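Local atomic coordinates of Rho guanine nucleotide exchange factor 12 (Homo sapiens, PDB entry 1TXD), a protein that acts as a guanine nucleotide exchange factor for the small GTPase RhoA, represented here by its DH and PH domains. Residues Gln52-Glu57 with Ser143-Phe148; Asp99-Asp104 with Pro191-Lys196; Thr169-Leu174 with Phe210-Val215; Val322-Val327 with Val359-Ile364. The protein carries 1 engineered substitution. All coordinates share one frame; numbering follows the deposited sequence.

Contact 1: Gln52-Glu57 with Ser143-Phe148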
loop_
_atom_site.group_PDB
_atom_site.type_symbol
_atom_site.label_atom_id
_atom_site.label_comp_id
_atom_site.label_asym_id
_atom_site.label_seq_id
_atom_site.Cartn_x
_atom_site.Cartn_y
_atom_site.Cartn_z
ATOM N N GLN A 52 -5.233 15.328 -16.088
ATOM C CA GLN A 52 -5.605 16.663 -16.650
ATOM C C GLN A 52 -6.799 16.518 -17.608
ATOM O O GLN A 52 -7.788 17.202 -17.457
ATOM C CB GLN A 52 -4.444 17.309 -17.350
ATOM C CG GLN A 52 -3.273 17.888 -16.475
ATOM C CD GLN A 52 -3.685 18.811 -15.317
ATOM O OE1 GLN A 52 -4.460 19.796 -15.528
ATOM N NE2 GLN A 52 -3.103 18.581 -14.135
ATOM N N ARG A 53 -6.727 15.606 -18.567
ATOM C CA ARG A 53 -7.840 15.345 -19.504
ATOM C C ARG A 53 -9.201 15.010 -18.853
ATOM O O ARG A 53 -10.209 15.611 -19.180
ATOM C CB ARG A 53 -7.472 14.203 -20.459
ATOM C CG ARG A 53 -6.355 14.538 -21.442
ATOM C CD ARG A 53 -6.865 14.732 -22.864
ATOM N NE ARG A 53 -5.794 14.943 -23.822
ATOM C CZ ARG A 53 -5.987 15.125 -25.133
ATOM N NH1 ARG A 53 -7.225 15.098 -25.654
ATOM N NH2 ARG A 53 -4.931 15.315 -25.933
ATOM N N VAL A 54 -9.233 14.044 -17.934
ATOM C CA VAL A 54 -10.476 13.651 -17.316
ATOM C C VAL A 54 -11.073 14.764 -16.483
ATOM O O VAL A 54 -12.274 14.903 -16.382
ATOM C CB VAL A 54 -10.282 12.393 -16.413
ATOM C CG1 VAL A 54 -9.794 12.758 -15.040
ATOM C CG2 VAL A 54 -11.598 11.664 -16.267
ATOM N N SER A 55 -10.215 15.535 -15.846
ATOM C CA SER A 55 -10.649 16.626 -15.016
ATOM C C SER A 55 -11.295 17.652 -15.963
ATOM O O SER A 55 -12.384 18.143 -15.699
ATOM C CB SER A 55 -9.432 17.171 -14.233
ATOM O OG SER A 55 -9.744 18.403 -13.619
ATOM N N ARG A 56 -10.685 17.897 -17.103
ATOM C CA ARG A 56 -11.282 18.840 -18.068
ATOM C C ARG A 56 -12.612 18.325 -18.619
ATOM O O ARG A 56 -13.482 19.112 -18.919
ATOM C CB ARG A 56 -10.331 19.115 -19.232
ATOM C CG ARG A 56 -9.222 20.130 -18.918
ATOM C CD ARG A 56 -8.554 20.715 -20.170
ATOM N NE ARG A 56 -8.234 19.698 -21.189
ATOM C CZ ARG A 56 -7.077 19.016 -21.286
ATOM N NH1 ARG A 56 -6.067 19.207 -20.432
ATOM N NH2 ARG A 56 -6.942 18.121 -22.265
ATOM N N GLU A 57 -12.775 17.010 -18.759
ATOM C CA GLU A 57 -14.006 16.485 -19.361
ATOM C C GLU A 57 -15.128 16.492 -18.324
ATOM O O GLU A 57 -16.289 16.471 -18.662
ATOM C CB GLU A 57 -13.772 15.100 -20.017
ATOM C CG GLU A 57 -13.256 15.276 -21.463
ATOM C CD GLU A 57 -12.666 14.031 -22.134
ATOM O OE1 GLU A 57 -11.789 14.215 -23.003
ATOM O OE2 GLU A 57 -13.054 12.874 -21.821
ATOM N N SER A 143 -20.183 4.435 -18.525
ATOM C CA SER A 143 -19.729 4.391 -19.896
ATOM C C SER A 143 -18.757 5.505 -20.303
ATOM O O SER A 143 -17.842 5.259 -21.052
ATOM C CB SER A 143 -20.922 4.451 -20.864
ATOM O OG SER A 143 -21.457 3.173 -20.868
ATOM N N ARG A 144 -18.997 6.715 -19.835
ATOM C CA ARG A 144 -18.185 7.849 -20.249
ATOM C C ARG A 144 -16.762 7.730 -19.733
ATOM O O ARG A 144 -15.827 8.174 -20.404
ATOM C CB ARG A 144 -18.790 9.156 -19.789
ATOM C CG ARG A 144 -20.272 9.224 -19.962
ATOM C CD ARG A 144 -20.833 10.617 -19.928
ATOM N NE ARG A 144 -20.003 11.587 -20.639
ATOM C CZ ARG A 144 -19.570 12.749 -20.122
ATOM N NH1 ARG A 144 -19.860 13.096 -18.854
ATOM N NH2 ARG A 144 -18.827 13.566 -20.872
ATOM N N PHE A 145 -16.589 7.088 -18.566
ATOM C CA PHE A 145 -15.269 6.944 -17.990
ATOM C C PHE A 145 -14.589 5.699 -18.575
ATOM O O PHE A 145 -13.369 5.677 -18.779
ATOM C CB PHE A 145 -15.368 6.824 -16.475
ATOM C CG PHE A 145 -14.051 6.607 -15.807
ATOM C CD1 PHE A 145 -13.172 7.659 -15.637
ATOM C CD2 PHE A 145 -13.678 5.357 -15.371
ATOM C CE1 PHE A 145 -11.953 7.490 -15.032
ATOM C CE2 PHE A 145 -12.473 5.175 -14.752
ATOM C CZ PHE A 145 -11.599 6.248 -14.574
ATOM N N GLN A 146 -15.361 4.644 -18.813
ATOM C CA GLN A 146 -14.815 3.494 -19.548
ATOM C C GLN A 146 -14.253 3.977 -20.905
ATOM O O GLN A 146 -13.128 3.616 -21.310
ATOM C CB GLN A 146 -15.852 2.388 -19.732
ATOM C CG GLN A 146 -15.244 1.007 -19.922
ATOM C CD GLN A 146 -14.776 0.782 -21.352
ATOM O OE1 GLN A 146 -15.284 1.425 -22.253
ATOM N NE2 GLN A 146 -13.741 -0.041 -21.536
ATOM N N THR A 147 -15.041 4.777 -21.612
ATOM C CA THR A 147 -14.597 5.295 -22.899
ATOM C C THR A 147 -13.337 6.097 -22.722
ATOM O O THR A 147 -12.326 5.841 -23.375
ATOM C CB THR A 147 -15.689 6.169 -23.572
ATOM O OG1 THR A 147 -16.833 5.372 -23.879
ATOM C CG2 THR A 147 -15.243 6.659 -24.981
ATOM N N PHE A 148 -13.389 7.062 -21.819
ATOM C CA PHE A 148 -12.219 7.915 -21.549
ATOM C C PHE A 148 -10.958 7.113 -21.303
ATOM O O PHE A 148 -9.976 7.374 -21.924
ATOM C CB PHE A 148 -12.433 8.883 -20.393
ATOM C CG PHE A 148 -11.159 9.603 -19.996
ATOM C CD1 PHE A 148 -10.787 10.771 -20.630
ATOM C CD2 PHE A 148 -10.301 9.044 -19.110
ATOM C CE1 PHE A 148 -9.609 11.416 -20.323
ATOM C CE2 PHE A 148 -9.110 9.677 -18.792
ATOM C CZ PHE A 148 -8.773 10.871 -19.416
#
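The ring of Phe148 carries this contact: one face receives Val54 CB, while its edge meets Arg53 CB and the Glu57 carboxylate. Val54 CB stands 4.0 Å from the centroid of the Phe148 ring, 22° off the normal, a CH-pi contact displaced toward the rim. At the edge, Arg53 CB comes in plane to 3.5 Å from Phe148 CE1, and Glu57 OE2 lies 3.3 Å from Phe148 CD1, its carboxylate turned 80° against the ring. With CG anti to the backbone N (chi1 171°), Phe148 sends its ring toward helix 20-57. The Phe145 ring takes Val54 CG2 at its edge, 4.3 Å from CD1. No hydrogen bond spans the segments, and Glu57 and Arg144 stay too far apart to pair. The two helical segments run roughly antiparallel, axes 11.6 Å apart, at one end of the DH domain. Val54 also rests on Leu65 and Phe69 of helix 62-69, and Phe145 on Ile68 of that helix and on Arg138 of helix 128-141.

Contact 2: Asp99-Asp104 with Pro191-Lys196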
loop_
_atom_site.group_PDB
_atom_site.type_symbol
_atom_site.label_atom_id
_atom_site.label_comp_id
_atom_site.label_asym_id
_atom_site.label_seq_id
_atom_site.Cartn_x
_atom_site.Cartn_y
_atom_site.Cartn_z
ATOM N N ASP A 99 31.568 16.060 -8.639
ATOM C CA ASP A 99 32.482 15.859 -7.525
ATOM C C ASP A 99 31.701 15.278 -6.358
ATOM O O ASP A 99 31.092 14.219 -6.521
ATOM C CB ASP A 99 33.248 17.152 -7.190
ATOM C CG ASP A 99 34.232 17.549 -8.293
ATOM O OD1 ASP A 99 34.993 16.663 -8.793
ATOM O OD2 ASP A 99 34.307 18.726 -8.728
ATOM N N GLN A 100 31.662 15.987 -5.230
ATOM C CA GLN A 100 31.098 15.493 -3.983
ATOM C C GLN A 100 29.593 15.564 -4.092
ATOM O O GLN A 100 29.088 16.507 -4.673
ATOM C CB GLN A 100 31.518 16.376 -2.799
ATOM C CG GLN A 100 32.986 16.782 -2.761
ATOM C CD GLN A 100 33.900 15.565 -2.733
ATOM O OE1 GLN A 100 33.700 14.669 -1.914
ATOM N NE2 GLN A 100 34.871 15.511 -3.638
ATOM N N ILE A 101 28.897 14.583 -3.526
ATOM C CA ILE A 101 27.430 14.504 -3.608
ATOM C C ILE A 101 26.714 14.088 -2.311
ATOM O O ILE A 101 25.511 14.247 -2.199
ATOM C CB ILE A 101 27.009 13.581 -4.763
ATOM C CG1 ILE A 101 25.735 14.092 -5.397
ATOM C CG2 ILE A 101 26.831 12.114 -4.293
ATOM C CD1 ILE A 101 25.003 13.064 -6.147
ATOM N N GLY A 102 27.451 13.577 -1.331
ATOM C CA GLY A 102 26.862 13.117 -0.087
ATOM C C GLY A 102 25.931 14.161 0.498
ATOM O O GLY A 102 24.825 13.843 0.925
ATOM N N GLU A 103 26.368 15.415 0.491
ATOM C CA GLU A 103 25.643 16.468 1.162
ATOM C C GLU A 103 24.325 16.741 0.447
ATOM O O GLU A 103 23.316 17.018 1.087
ATOM C CB GLU A 103 26.500 17.746 1.256
ATOM C CG GLU A 103 26.093 18.682 2.383
ATOM C CD GLU A 103 26.252 18.065 3.771
ATOM O OE1 GLU A 103 27.394 17.672 4.132
ATOM O OE2 GLU A 103 25.242 17.984 4.507
ATOM N N ASP A 104 24.344 16.640 -0.878
ATOM C CA ASP A 104 23.130 16.804 -1.672
ATOM C C ASP A 104 22.147 15.673 -1.365
ATOM O O ASP A 104 20.998 15.908 -1.140
ATOM C CB ASP A 104 23.447 16.846 -3.158
ATOM C CG ASP A 104 24.486 17.859 -3.480
ATOM O OD1 ASP A 104 24.274 19.046 -3.164
ATOM O OD2 ASP A 104 25.567 17.543 -4.015
ATOM N N PRO A 191 36.425 8.658 3.120
ATOM C CA PRO A 191 35.488 8.203 4.159
ATOM C C PRO A 191 34.387 9.188 4.551
ATOM O O PRO A 191 33.298 8.733 4.878
ATOM C CB PRO A 191 36.402 7.949 5.370
ATOM C CG PRO A 191 37.748 7.843 4.810
ATOM C CD PRO A 191 37.796 8.783 3.652
ATOM N N THR A 192 34.677 10.486 4.549
ATOM C CA THR A 192 33.718 11.498 5.006
ATOM C C THR A 192 32.578 11.615 3.997
ATOM O O THR A 192 31.407 11.798 4.367
ATOM C CB THR A 192 34.462 12.856 5.234
ATOM O OG1 THR A 192 35.451 12.697 6.259
ATOM C CG2 THR A 192 33.549 13.921 5.808
ATOM N N GLU A 193 32.927 11.473 2.720
ATOM C CA GLU A 193 31.953 11.515 1.642
ATOM C C GLU A 193 31.117 10.244 1.629
ATOM O O GLU A 193 29.882 10.322 1.511
ATOM C CB GLU A 193 32.635 11.725 0.294
ATOM C CG GLU A 193 31.776 11.444 -0.926
ATOM C CD GLU A 193 30.757 12.525 -1.206
ATOM O OE1 GLU A 193 30.116 12.434 -2.269
ATOM O OE2 GLU A 193 30.608 13.462 -0.382
ATOM N N ARG A 194 31.781 9.098 1.768
ATOM C CA ARG A 194 31.108 7.806 1.795
ATOM C C ARG A 194 30.155 7.676 2.971
ATOM O O ARG A 194 29.058 7.146 2.811
ATOM C CB ARG A 194 32.092 6.639 1.819
ATOM C CG ARG A 194 31.448 5.239 1.967
ATOM C CD ARG A 194 32.328 4.203 2.677
ATOM N NE ARG A 194 33.226 3.549 1.733
ATOM C CZ ARG A 194 34.573 3.576 1.778
ATOM N NH1 ARG A 194 35.248 4.222 2.743
ATOM N NH2 ARG A 194 35.266 2.930 0.842
ATOM N N GLU A 195 30.563 8.151 4.143
ATOM C CA GLU A 195 29.681 8.082 5.312
ATOM C C GLU A 195 28.340 8.805 5.106
ATOM O O GLU A 195 27.333 8.374 5.617
ATOM C CB GLU A 195 30.363 8.624 6.570
ATOM C CG GLU A 195 30.128 7.789 7.834
ATOM C CD GLU A 195 29.949 6.291 7.567
ATOM O OE1 GLU A 195 30.923 5.605 7.192
ATOM O OE2 GLU A 195 28.810 5.798 7.713
ATOM N N LYS A 196 28.377 9.914 4.383
ATOM C CA LYS A 196 27.215 10.712 4.095
ATOM C C LYS A 196 26.295 9.979 3.127
ATOM O O LYS A 196 25.052 9.986 3.292
ATOM C CB LYS A 196 27.631 12.034 3.466
ATOM C CG LYS A 196 28.217 13.013 4.453
ATOM C CD LYS A 196 29.034 14.075 3.733
ATOM C CE LYS A 196 29.883 14.880 4.723
ATOM N NZ LYS A 196 29.859 16.328 4.395
HETATM O O HOH W 1 29.315 15.935 0.092
#
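The hydrogen bonds to backbone amides join Glu193 to Ile101 and Gly102. Glu193 OE1 accepts from two successive amides: Ile101 N at 2.8 Å, nearly straight at 171°, and Gly102 N at 3.0 Å, more bent at 148°. Both meet it on the syn side, the Gly102 donor further out of the carboxylate plane. Glu193 OE2 adds a weak bond from Gly102 N and accepts a hydrogen bond from a water 2.8 Å away, which accepts one from Glu103 N. The bend at chi2 (75°) turns the Glu193 carboxylate onto the start of helix 102-109. Ile101 is at the N-cap position; the acid from helix 191-230 thus binds amides at the N-terminal end of a DH-domain helix, where the helix dipole would probably favour its negative charge. Across the segments the salt bridge is Lys196 NZ to Glu103 OE1, 2.8 Å, the ammonium standing almost in line with the C-O bond; Arg25 forms a long, weak ion pair with Glu193. Gly102 lets the backbones come close, its CA 3.8 Å from Lys196 CB. Gln100 OE1 passes 3.7 Å from Glu193 OE2 but is hydrogen-bonded to Trp190 NE1, while Ile101 packs on Ile29 and Phe33 of helix 20-57.

Contact 3: Thr169-Leu174 with Phe210-Val215. Engineered in segment 210-215: Phe210 (natural residue Tyr).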
loop_
_atom_site.group_PDB
_atom_site.type_symbol
_atom_site.label_atom_id
_atom_site.label_comp_id
_atom_site.label_asym_id
_atom_site.label_seq_id
_atom_site.Cartn_x
_atom_site.Cartn_y
_atom_site.Cartn_z
ATOM N N THR A 169 3.953 3.029 -10.283
ATOM C CA THR A 169 5.310 3.448 -10.576
ATOM C C THR A 169 5.892 4.246 -9.414
ATOM O O THR A 169 7.123 4.098 -9.177
ATOM C CB THR A 169 5.460 4.230 -11.873
ATOM O OG1 THR A 169 4.522 5.323 -11.910
ATOM C CG2 THR A 169 5.101 3.341 -13.063
ATOM N N GLN A 170 5.063 5.013 -8.666
ATOM C CA GLN A 170 5.575 5.719 -7.494
ATOM C C GLN A 170 6.158 4.762 -6.423
ATOM O O GLN A 170 7.300 4.944 -5.971
ATOM C CB GLN A 170 4.509 6.540 -6.829
ATOM C CG GLN A 170 5.062 7.430 -5.752
ATOM C CD GLN A 170 6.103 8.502 -6.285
ATOM O OE1 GLN A 170 6.170 8.822 -7.502
ATOM N NE2 GLN A 170 6.893 9.039 -5.362
ATOM N N MET A 171 5.405 3.744 -6.022
ATOM C CA MET A 171 5.921 2.792 -5.024
ATOM C C MET A 171 7.202 2.175 -5.543
ATOM O O MET A 171 8.154 2.042 -4.777
ATOM C CB MET A 171 4.860 1.729 -4.689
ATOM C CG MET A 171 5.267 0.596 -3.701
ATOM S SD MET A 171 5.242 1.137 -1.953
ATOM C CE MET A 171 6.933 1.237 -1.650
ATOM N N GLN A 172 7.269 1.810 -6.829
ATOM C CA GLN A 172 8.429 1.060 -7.325
ATOM C C GLN A 172 9.694 1.925 -7.191
ATOM O O GLN A 172 10.737 1.464 -6.755
ATOM C CB GLN A 172 8.263 0.576 -8.785
ATOM C CG GLN A 172 9.458 -0.356 -9.254
ATOM C CD GLN A 172 9.541 -1.713 -8.501
ATOM O OE1 GLN A 172 8.665 -2.028 -7.675
ATOM N NE2 GLN A 172 10.581 -2.529 -8.801
ATOM N N ARG A 173 9.560 3.190 -7.570
ATOM C CA ARG A 173 10.612 4.180 -7.476
ATOM C C ARG A 173 11.221 4.260 -6.080
ATOM O O ARG A 173 12.445 4.301 -5.897
ATOM C CB ARG A 173 10.097 5.568 -7.955
ATOM C CG ARG A 173 11.212 6.634 -7.974
ATOM C CD ARG A 173 12.466 6.210 -8.747
ATOM N NE ARG A 173 13.430 7.303 -8.900
ATOM C CZ ARG A 173 14.677 7.130 -9.351
ATOM N NH1 ARG A 173 15.029 5.965 -9.769
ATOM N NH2 ARG A 173 15.567 8.126 -9.431
ATOM N N LEU A 174 10.364 4.247 -5.089
ATOM C CA LEU A 174 10.809 4.335 -3.737
ATOM C C LEU A 174 11.569 3.073 -3.311
ATOM O O LEU A 174 12.413 3.176 -2.466
ATOM C CB LEU A 174 9.634 4.579 -2.824
ATOM C CG LEU A 174 9.497 5.986 -2.291
ATOM C CD1 LEU A 174 9.105 6.918 -3.405
ATOM C CD2 LEU A 174 8.423 5.919 -1.307
ATOM N N PHE A 210 8.450 3.487 6.031
ATOM C CA PHE A 210 7.312 4.316 6.464
ATOM C C PHE A 210 6.239 4.242 5.405
ATOM O O PHE A 210 5.056 4.218 5.680
ATOM C CB PHE A 210 7.758 5.787 6.635
ATOM C CG PHE A 210 6.643 6.768 7.052
ATOM C CD1 PHE A 210 5.921 7.470 6.110
ATOM C CD2 PHE A 210 6.376 7.008 8.410
ATOM C CE1 PHE A 210 4.911 8.403 6.496
ATOM C CE2 PHE A 210 5.384 7.918 8.815
ATOM C CZ PHE A 210 4.639 8.618 7.835
ATOM N N VAL A 211 6.650 4.270 4.152
ATOM C CA VAL A 211 5.673 4.174 3.089
ATOM C C VAL A 211 5.058 2.782 3.090
ATOM O O VAL A 211 3.849 2.648 3.141
ATOM C CB VAL A 211 6.240 4.546 1.788
ATOM C CG1 VAL A 211 5.241 4.171 0.639
ATOM C CG2 VAL A 211 6.496 6.031 1.833
ATOM N N ASN A 212 5.888 1.757 3.101
ATOM C CA ASN A 212 5.396 0.375 3.170
ATOM C C ASN A 212 4.413 0.077 4.294
ATOM O O ASN A 212 3.577 -0.812 4.161
ATOM C CB ASN A 212 6.554 -0.641 3.267
ATOM C CG ASN A 212 7.182 -0.951 1.907
ATOM O OD1 ASN A 212 6.613 -0.639 0.846
ATOM N ND2 ASN A 212 8.373 -1.532 1.930
ATOM N N GLN A 213 4.544 0.762 5.423
ATOM C CA GLN A 213 3.743 0.427 6.599
ATOM C C GLN A 213 2.362 1.078 6.415
ATOM O O GLN A 213 1.338 0.517 6.741
ATOM C CB GLN A 213 4.496 0.889 7.867
ATOM C CG GLN A 213 3.890 0.557 9.209
ATOM C CD GLN A 213 3.243 -0.818 9.256
ATOM O OE1 GLN A 213 3.929 -1.831 9.089
ATOM N NE2 GLN A 213 1.920 -0.857 9.474
ATOM N N ALA A 214 2.364 2.268 5.832
ATOM C CA ALA A 214 1.146 2.958 5.498
ATOM C C ALA A 214 0.378 2.149 4.465
ATOM O O ALA A 214 -0.838 2.128 4.490
ATOM C CB ALA A 214 1.468 4.380 4.950
ATOM N N VAL A 215 1.090 1.499 3.550
ATOM C CA VAL A 215 0.473 0.727 2.474
ATOM C C VAL A 215 -0.225 -0.452 3.087
ATOM O O VAL A 215 -1.394 -0.666 2.811
ATOM C CB VAL A 215 1.516 0.298 1.326
ATOM C CG1 VAL A 215 0.982 -0.844 0.434
ATOM C CG2 VAL A 215 1.865 1.515 0.398
#
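Met171 projects from its helix as the main bump, and Val211, Asn212 and Val215 form the hollow that receives it. Its CG is anti to the backbone N (chi1 177°), which carries the chain outward; bends at chi2 and chi3 then lay the thioether along the facing helix. The sulfur touches a valine methyl at both ends of one helical turn: Met171 SD is 4.0 Å from Val211 CG1 and 4.1 Å from Val215 CG2. The terminal methyl makes a tight contact, Met171 CE 3.1 Å from Asn212 OD1, at the polar edge of an otherwise apolar patch. The Asn212 side chain lies across the thioether, while Val211 runs alongside Met171, pointing the other way. One turn further on, Leu174 offers a second, smaller bump: its CD2 meets the other branch of Val211, 3.7 Å from CG2. The two branches of Val211 are thus shared between Met171 and Leu174. Leu174 also leans on Ala121 of helix 112-126. The axes lie 11.3 Å apart at 142°, with no hydrogen bond across. This is side-chain packing between the antiparallel but clearly inclined helices 169-186 and 191-230, as expected of the elongated helical bundle of a DH domain.

Contact 4: Val322-Val327 with Val359-Ile364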
loop_
_atom_site.group_PDB
_atom_site.type_symbol
_atom_site.label_atom_id
_atom_site.label_comp_id
_atom_site.label_asym_id
_atom_site.label_seq_id
_atom_site.Cartn_x
_atom_site.Cartn_y
_atom_site.Cartn_z
ATOM N N VAL A 322 -16.237 -13.165 25.491
ATOM C CA VAL A 322 -15.829 -14.448 24.930
ATOM C C VAL A 322 -14.841 -15.197 25.813
ATOM O O VAL A 322 -13.960 -14.605 26.442
ATOM C CB VAL A 322 -15.243 -14.294 23.511
ATOM C CG1 VAL A 322 -14.630 -15.596 23.013
ATOM C CG2 VAL A 322 -16.325 -13.872 22.557
ATOM N N LEU A 323 -15.041 -16.511 25.862
ATOM C CA LEU A 323 -14.059 -17.464 26.348
ATOM C C LEU A 323 -13.877 -18.482 25.235
ATOM O O LEU A 323 -14.833 -18.863 24.568
ATOM C CB LEU A 323 -14.554 -18.157 27.630
ATOM C CG LEU A 323 -14.418 -17.379 28.945
ATOM C CD1 LEU A 323 -15.030 -18.160 30.096
ATOM C CD2 LEU A 323 -12.947 -17.050 29.235
ATOM N N VAL A 324 -12.644 -18.909 25.021
ATOM C CA VAL A 324 -12.353 -19.885 23.969
ATOM C C VAL A 324 -11.691 -21.101 24.600
ATOM O O VAL A 324 -10.992 -20.968 25.596
ATOM C CB VAL A 324 -11.449 -19.283 22.884
ATOM C CG1 VAL A 324 -11.140 -20.304 21.789
ATOM C CG2 VAL A 324 -12.112 -18.056 22.282
ATOM N N ARG A 325 -11.942 -22.276 24.026
ATOM C CA ARG A 325 -11.312 -23.518 24.463
ATOM C C ARG A 325 -11.193 -24.471 23.280
ATOM O O ARG A 325 -12.137 -24.626 22.511
ATOM C CB ARG A 325 -12.131 -24.206 25.577
ATOM C CG ARG A 325 -12.128 -23.524 26.965
ATOM C CD ARG A 325 -10.747 -23.394 27.607
ATOM N NE ARG A 325 -10.805 -22.938 29.003
ATOM C CZ ARG A 325 -10.983 -21.675 29.389
ATOM N NH1 ARG A 325 -11.146 -20.693 28.501
ATOM N NH2 ARG A 325 -10.991 -21.382 30.678
ATOM N N GLN A 326 -10.035 -25.113 23.144
ATOM C CA GLN A 326 -9.857 -26.191 22.173
ATOM C C GLN A 326 -10.833 -27.331 22.488
ATOM O O GLN A 326 -11.318 -27.452 23.623
ATOM C CB GLN A 326 -8.402 -26.692 22.187
ATOM C CG GLN A 326 -7.964 -27.439 20.936
ATOM C CD GLN A 326 -6.668 -28.210 21.132
ATOM O OE1 GLN A 326 -5.588 -27.694 20.859
ATOM N NE2 GLN A 326 -6.776 -29.452 21.591
ATOM N N VAL A 327 -11.134 -28.146 21.478
ATOM C CA VAL A 327 -12.040 -29.289 21.621
ATOM C C VAL A 327 -11.260 -30.617 21.576
ATOM O O VAL A 327 -10.568 -30.909 20.590
ATOM C CB VAL A 327 -13.141 -29.290 20.523
ATOM C CG1 VAL A 327 -14.261 -30.265 20.871
ATOM C CG2 VAL A 327 -13.716 -27.888 20.331
ATOM N N VAL A 359 -3.684 -20.154 15.503
ATOM C CA VAL A 359 -3.684 -18.720 15.216
ATOM C C VAL A 359 -5.041 -18.107 15.613
ATOM O O VAL A 359 -5.085 -17.105 16.326
ATOM C CB VAL A 359 -3.343 -18.451 13.732
ATOM C CG1 VAL A 359 -3.638 -17.008 13.333
ATOM C CG2 VAL A 359 -1.878 -18.782 13.454
ATOM N N TRP A 360 -6.141 -18.727 15.193
ATOM C CA TRP A 360 -7.475 -18.218 15.516
ATOM C C TRP A 360 -7.655 -18.107 17.026
ATOM O O TRP A 360 -8.101 -17.073 17.524
ATOM C CB TRP A 360 -8.579 -19.106 14.923
ATOM C CG TRP A 360 -9.005 -18.754 13.504
ATOM C CD1 TRP A 360 -8.713 -19.454 12.371
ATOM C CD2 TRP A 360 -9.818 -17.645 13.083
ATOM N NE1 TRP A 360 -9.274 -18.845 11.274
ATOM C CE2 TRP A 360 -9.958 -17.730 11.684
ATOM C CE3 TRP A 360 -10.432 -16.576 13.747
ATOM C CZ2 TRP A 360 -10.695 -16.810 10.947
ATOM C CZ3 TRP A 360 -11.163 -15.653 13.005
ATOM C CH2 TRP A 360 -11.285 -15.778 11.626
ATOM N N GLN A 361 -7.299 -19.174 17.748
ATOM C CA GLN A 361 -7.418 -19.189 19.203
ATOM C C GLN A 361 -6.534 -18.108 19.793
ATOM O O GLN A 361 -6.983 -17.326 20.621
ATOM C CB GLN A 361 -7.046 -20.556 19.812
ATOM C CG GLN A 361 -6.972 -20.532 21.361
ATOM C CD GLN A 361 -6.936 -21.919 22.015
ATOM O OE1 GLN A 361 -6.502 -22.888 21.401
ATOM N NE2 GLN A 361 -7.378 -22.001 23.264
ATOM N N ASP A 362 -5.280 -18.065 19.367
ATOM C CA ASP A 362 -4.316 -17.141 19.953
ATOM C C ASP A 362 -4.737 -15.689 19.743
ATOM O O ASP A 362 -4.578 -14.861 20.643
ATOM C CB ASP A 362 -2.907 -17.368 19.383
ATOM C CG ASP A 362 -2.107 -18.412 20.164
ATOM O OD1 ASP A 362 -2.708 -19.265 20.851
ATOM O OD2 ASP A 362 -0.859 -18.457 20.145
ATOM N N LEU A 363 -5.289 -15.389 18.566
ATOM C CA LEU A 363 -5.657 -14.024 18.232
ATOM C C LEU A 363 -6.980 -13.613 18.861
ATOM O O LEU A 363 -7.087 -12.501 19.359
ATOM C CB LEU A 363 -5.695 -13.829 16.719
ATOM C CG LEU A 363 -4.322 -13.907 16.056
ATOM C CD1 LEU A 363 -4.489 -13.924 14.543
ATOM C CD2 LEU A 363 -3.423 -12.749 16.496
ATOM N N ILE A 364 -7.978 -14.494 18.857
ATOM C CA ILE A 364 -9.261 -14.161 19.477
ATOM C C ILE A 364 -9.038 -13.806 20.948
ATOM O O ILE A 364 -9.574 -12.821 21.438
ATOM C CB ILE A 364 -10.286 -15.310 19.331
ATOM C CG1 ILE A 364 -10.766 -15.424 17.892
ATOM C CG2 ILE A 364 -11.512 -15.076 20.229
ATOM C CD1 ILE A 364 -11.444 -16.735 17.593
#
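Val324 and Ile364 meet where the C-terminal helix of the PH domain packs against strand 322-326, part of the beta sandwich which that helix closes off. Val324 CG2 lies 3.7 Å from Ile364 CG2, the two side chains set nearly perpendicular. Val322, on the same side of the strand, adds a looser methyl contact, its CG1 4.2 Å from Ile364 CG2. The other branch of Val324 faces the aliphatic part of Gln361, with CG1 4.2 Å from Gln361 CG. That glutamine leaves its helix with CG anti to the backbone N (chi1 172°) and remains extended through chi2, which carries its amide out to the strand, NE2 ending 4.1 Å from Gln326 N; no hydrogen bond forms across. Strand and helix run nearly antiparallel, 154° between their directions and 9.2 Å between axes. Further out, the strand is held in the sheet by backbone hydrogen bonds of Leu323 with Ile337 and Arg325 with Phe335, while Ile364 also packs on Leu279 and Leu284. Gln326 OE1 is bound by Lys357 NZ of helix 354-374. Arg325 points away from the helix and folds back on its own strand: NH1 donates to Val324 O at 2.9 Å, from above the carbonyl plane.

In the fold
Contacts 1, 2 and 3 all belong to the DH domain, whereas contact 4 lies in the PH domain. The centres of contacts 1 and 2 are about 47 Å apart, with the centre of contact 3 about 27 Å from the first and about 26 Å from the second. Contacts 1 and 2 alternate along the chain, as do 2 and 3; contact 4 follows all of them. Contact 4 is about 35 Å from contact 3, centre to centre, and about 50 Å from contact 1, on the opposite side of the chain's centre. Helix 191-230 supplies a segment to both contact 2 and contact 3 and leads on toward the PH domain, while contact 1 sits apart from it.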